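Local coordinates for protein homoserine kinase (Cytophaga hutchinsonii, PDB 4P52) that probably phosphorylates the side-chain hydroxyl of L-homoserine with ATP, a step on the way to threonine, as a GHMP-family kinase, at residues S90-I104 and G128-M140. Residues are numbered along the deposited sequence; the frame is centred on the assembly and turned at random.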
# COMPACT_ATOMS: atom_id res chain seq x y z
N SER A 90 24.32 -19.80 8.11
CA SER A 90 23.40 -19.25 9.10
C SER A 90 23.67 -19.71 10.53
O SER A 90 23.70 -18.89 11.47
CB SER A 90 21.99 -19.69 8.75
OG SER A 90 21.71 -19.31 7.43
N ILE A 91 23.82 -21.02 10.69
CA ILE A 91 24.01 -21.64 11.99
C ILE A 91 25.38 -21.26 12.54
O ILE A 91 25.51 -20.97 13.73
CB ILE A 91 23.87 -23.17 11.87
CG1 ILE A 91 22.43 -23.52 11.50
CG2 ILE A 91 24.34 -23.86 13.15
CD1 ILE A 91 22.22 -24.99 11.17
N LEU A 92 26.39 -21.23 11.67
CA LEU A 92 27.72 -20.82 12.10
C LEU A 92 27.72 -19.40 12.65
O LEU A 92 28.35 -19.13 13.68
CB LEU A 92 28.75 -21.00 10.98
CG LEU A 92 30.24 -20.83 11.34
CD1 LEU A 92 30.72 -21.68 12.53
CD2 LEU A 92 31.09 -21.06 10.09
N ARG A 93 26.98 -18.50 11.98
CA ARG A 93 26.90 -17.10 12.38
C ARG A 93 26.17 -16.97 13.69
O ARG A 93 26.55 -16.16 14.54
CB ARG A 93 26.23 -16.22 11.33
CG ARG A 93 27.02 -16.05 10.02
CD ARG A 93 28.42 -15.44 10.19
NE ARG A 93 28.39 -14.06 10.69
CZ ARG A 93 27.97 -13.00 10.01
NH1 ARG A 93 27.50 -13.13 8.76
NH2 ARG A 93 27.99 -11.80 10.57
N TYR A 94 25.15 -17.79 13.87
CA TYR A 94 24.38 -17.74 15.09
C TYR A 94 25.30 -18.11 16.25
O TYR A 94 25.44 -17.34 17.22
CB TYR A 94 23.16 -18.66 14.97
CG TYR A 94 22.38 -18.93 16.25
CD1 TYR A 94 22.78 -19.94 17.12
CD2 TYR A 94 21.22 -18.22 16.56
CE1 TYR A 94 22.07 -20.21 18.28
CE2 TYR A 94 20.51 -18.48 17.73
CZ TYR A 94 20.93 -19.48 18.59
OH TYR A 94 20.25 -19.78 19.75
N LEU A 95 25.96 -19.26 16.14
CA LEU A 95 26.92 -19.71 17.14
C LEU A 95 27.99 -18.66 17.40
O LEU A 95 28.31 -18.39 18.55
CB LEU A 95 27.57 -21.04 16.73
CG LEU A 95 26.61 -22.22 16.54
CD1 LEU A 95 27.32 -23.43 15.95
CD2 LEU A 95 25.90 -22.60 17.83
N GLU A 96 28.53 -18.06 16.35
CA GLU A 96 29.55 -17.02 16.57
C GLU A 96 29.02 -15.82 17.34
O GLU A 96 29.62 -15.43 18.33
CB GLU A 96 30.22 -16.61 15.27
CG GLU A 96 31.22 -17.65 14.81
CD GLU A 96 31.61 -17.50 13.35
OE1 GLU A 96 30.91 -16.78 12.58
OE2 GLU A 96 32.62 -18.14 12.98
N THR A 97 27.88 -15.28 16.93
CA THR A 97 27.26 -14.17 17.66
C THR A 97 27.12 -14.41 19.17
O THR A 97 27.40 -13.51 19.96
CB THR A 97 25.90 -13.83 17.06
OG1 THR A 97 26.11 -13.32 15.74
CG2 THR A 97 25.17 -12.76 17.89
N LEU A 98 26.71 -15.61 19.56
CA LEU A 98 26.50 -15.92 20.97
C LEU A 98 27.76 -16.42 21.66
O LEU A 98 27.74 -16.70 22.86
CB LEU A 98 25.38 -16.95 21.12
CG LEU A 98 24.05 -16.52 20.49
CD1 LEU A 98 22.99 -17.60 20.66
CD2 LEU A 98 23.59 -15.19 21.10
N GLY A 99 28.84 -16.50 20.89
CA GLY A 99 30.13 -17.01 21.36
C GLY A 99 30.04 -18.42 21.90
O GLY A 99 30.52 -18.68 23.00
N ILE A 100 29.41 -19.32 21.13
CA ILE A 100 29.32 -20.75 21.48
C ILE A 100 30.23 -21.63 20.60
O ILE A 100 30.20 -21.58 19.35
CB ILE A 100 27.87 -21.30 21.43
CG1 ILE A 100 26.91 -20.39 22.21
CG2 ILE A 100 27.81 -22.72 22.00
CD1 ILE A 100 25.45 -20.69 21.93
N GLU A 101 31.04 -22.43 21.28
CA GLU A 101 31.84 -23.44 20.63
C GLU A 101 31.08 -24.74 20.77
O GLU A 101 31.06 -25.37 21.83
CB GLU A 101 33.22 -23.53 21.29
CG GLU A 101 33.94 -22.20 21.28
CD GLU A 101 35.45 -22.34 21.16
OE1 GLU A 101 36.11 -22.73 22.15
OE2 GLU A 101 35.96 -22.04 20.05
N GLN A 102 30.44 -25.14 19.68
CA GLN A 102 29.67 -26.37 19.66
C GLN A 102 29.70 -26.97 18.26
O GLN A 102 29.44 -26.27 17.29
CB GLN A 102 28.23 -26.09 20.12
CG GLN A 102 27.28 -27.26 19.92
CD GLN A 102 27.61 -28.43 20.81
OE1 GLN A 102 27.57 -28.30 22.02
NE2 GLN A 102 27.93 -29.57 20.23
N GLY A 103 30.05 -28.26 18.17
CA GLY A 103 29.98 -29.00 16.92
C GLY A 103 28.54 -29.31 16.55
O GLY A 103 27.72 -29.65 17.42
N ILE A 104 28.22 -29.19 15.26
CA ILE A 104 26.88 -29.43 14.76
C ILE A 104 26.97 -30.19 13.45
O ILE A 104 27.70 -29.76 12.55
CB ILE A 104 26.14 -28.11 14.47
CG1 ILE A 104 25.85 -27.31 15.74
CG2 ILE A 104 24.84 -28.37 13.73
CD1 ILE A 104 24.97 -27.99 16.77
N GLY A 128 17.09 -24.32 9.61
CA GLY A 128 18.35 -24.43 10.34
C GLY A 128 18.45 -23.51 11.55
O GLY A 128 18.90 -23.93 12.63
N VAL A 129 18.00 -22.27 11.39
CA VAL A 129 18.18 -21.26 12.43
C VAL A 129 17.22 -21.51 13.59
O VAL A 129 17.60 -21.47 14.77
CB VAL A 129 18.00 -19.84 11.86
CG1 VAL A 129 18.07 -18.82 12.97
CG2 VAL A 129 19.09 -19.55 10.85
N TYR A 130 15.97 -21.80 13.24
CA TYR A 130 14.99 -22.20 14.19
C TYR A 130 15.49 -23.40 14.95
O TYR A 130 15.42 -23.41 16.18
CB TYR A 130 13.72 -22.58 13.48
CG TYR A 130 12.54 -22.65 14.37
CD1 TYR A 130 11.84 -21.49 14.72
CD2 TYR A 130 12.09 -23.88 14.87
CE1 TYR A 130 10.71 -21.54 15.54
CE2 TYR A 130 10.98 -23.95 15.71
CZ TYR A 130 10.29 -22.77 16.04
OH TYR A 130 9.19 -22.82 16.84
N ALA A 131 16.00 -24.39 14.22
CA ALA A 131 16.49 -25.63 14.82
C ALA A 131 17.57 -25.38 15.86
O ALA A 131 17.43 -25.85 16.99
CB ALA A 131 17.01 -26.60 13.77
N ILE A 132 18.62 -24.64 15.47
CA ILE A 132 19.78 -24.44 16.35
C ILE A 132 19.37 -23.70 17.61
O ILE A 132 19.83 -24.02 18.73
CB ILE A 132 20.98 -23.76 15.63
CG1 ILE A 132 22.24 -23.82 16.48
CG2 ILE A 132 20.69 -22.31 15.27
CD1 ILE A 132 22.76 -25.22 16.72
N ASN A 133 18.45 -22.76 17.44
CA ASN A 133 17.99 -21.96 18.56
C ASN A 133 17.22 -22.79 19.59
O ASN A 133 17.43 -22.69 20.79
CB ASN A 133 17.16 -20.78 18.06
CG ASN A 133 16.83 -19.80 19.17
OD1 ASN A 133 17.73 -19.29 19.87
ND2 ASN A 133 15.54 -19.50 19.33
N GLN A 134 16.32 -23.64 19.11
CA GLN A 134 15.60 -24.45 20.04
C GLN A 134 16.50 -25.51 20.67
O GLN A 134 16.50 -25.67 21.88
CB GLN A 134 14.35 -25.06 19.43
CG GLN A 134 13.53 -25.76 20.51
CD GLN A 134 12.06 -25.92 20.15
OE1 GLN A 134 11.47 -25.03 19.54
NE2 GLN A 134 11.47 -27.07 20.54
N LEU A 135 17.30 -26.19 19.86
CA LEU A 135 18.21 -27.23 20.35
C LEU A 135 19.17 -26.75 21.46
O LEU A 135 19.46 -27.50 22.38
CB LEU A 135 19.01 -27.82 19.19
CG LEU A 135 20.00 -28.95 19.52
CD1 LEU A 135 19.30 -30.27 19.82
CD2 LEU A 135 20.94 -29.13 18.35
N LEU A 136 19.66 -25.52 21.37
CA LEU A 136 20.58 -25.02 22.39
C LEU A 136 19.87 -24.29 23.50
O LEU A 136 20.47 -23.49 24.20
CB LEU A 136 21.63 -24.10 21.75
CG LEU A 136 22.60 -24.73 20.74
CD1 LEU A 136 23.67 -23.73 20.37
CD2 LEU A 136 23.26 -25.99 21.29
N GLY A 137 18.57 -24.53 23.66
CA GLY A 137 17.82 -23.98 24.79
C GLY A 137 17.22 -22.61 24.63
O GLY A 137 17.11 -21.89 25.60
N ASN A 138 16.82 -22.22 23.42
CA ASN A 138 16.08 -20.96 23.19
C ASN A 138 16.72 -19.69 23.74
O ASN A 138 16.07 -18.90 24.40
CB ASN A 138 14.63 -21.09 23.68
CG ASN A 138 13.85 -22.13 22.88
OD1 ASN A 138 13.29 -21.81 21.83
ND2 ASN A 138 13.86 -23.38 23.34
N LYS A 139 17.99 -19.50 23.43
CA LYS A 139 18.75 -18.36 23.91
C LYS A 139 18.34 -17.04 23.28
O LYS A 139 18.69 -15.98 23.78
CB LYS A 139 20.24 -18.59 23.64
CG LYS A 139 20.84 -19.71 24.45
CD LYS A 139 22.30 -19.90 24.09
CE LYS A 139 22.95 -20.98 24.96
NZ LYS A 139 22.57 -20.87 26.39
N MSE A 140 17.62 -17.11 22.17
CA MSE A 140 17.17 -15.91 21.47
C MSE A 140 15.69 -16.02 21.20
O MSE A 140 15.14 -17.12 21.06
CB MSE A 140 17.88 -15.85 20.15
CG MSE A 140 19.37 -15.64 20.30
SE MSE A 140 19.96 -14.68 18.68
CE MSE A 140 20.22 -12.94 19.60
O HOH W 1 19.51 -21.39 21.83
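I132 fills the centre between helices 86-98 and 120-135, and its two branches reach different neighbours. CG2 sits over one face of the Y94 ring, a CH-pi contact 3.9 Å from the centroid; CG1 meets I91 CG2, and the same branch ends in CD1 against I104 CD1 at 3.5 Å, joining the helices to strand 103-110. L136 CD1 continues the apolar layer against L95 CD2 (3.6 Å) and I100 CD1. In this N-terminal GHMP-kinase domain segments 90-98 and 128-135, inclined at 37°, pack beside the mixed sheet, and L60 of strand 52-61 touches both I104 and L135. With CG anti to the backbone N (chi1 169°), the Y94 ring extends across the interface; L98 CD1 covers its other face, and the selenium of M140, a selenomethionine, comes obliquely to Y94 CE2 at 4.0 Å, a Met-aromatic contact. At the polar edge Y94 OH donates to an in-plane lone pair of N133 OD1 (2.6 Å), ring and amide standing 77° apart, and an ordered water donates to Y94 OH (2.7 Å). A phenylalanine here would probably deprive both N133 OD1 and the water of a partner. N133 ND2 holds M140 O at 3.0 Å, while OD1 takes M140 N.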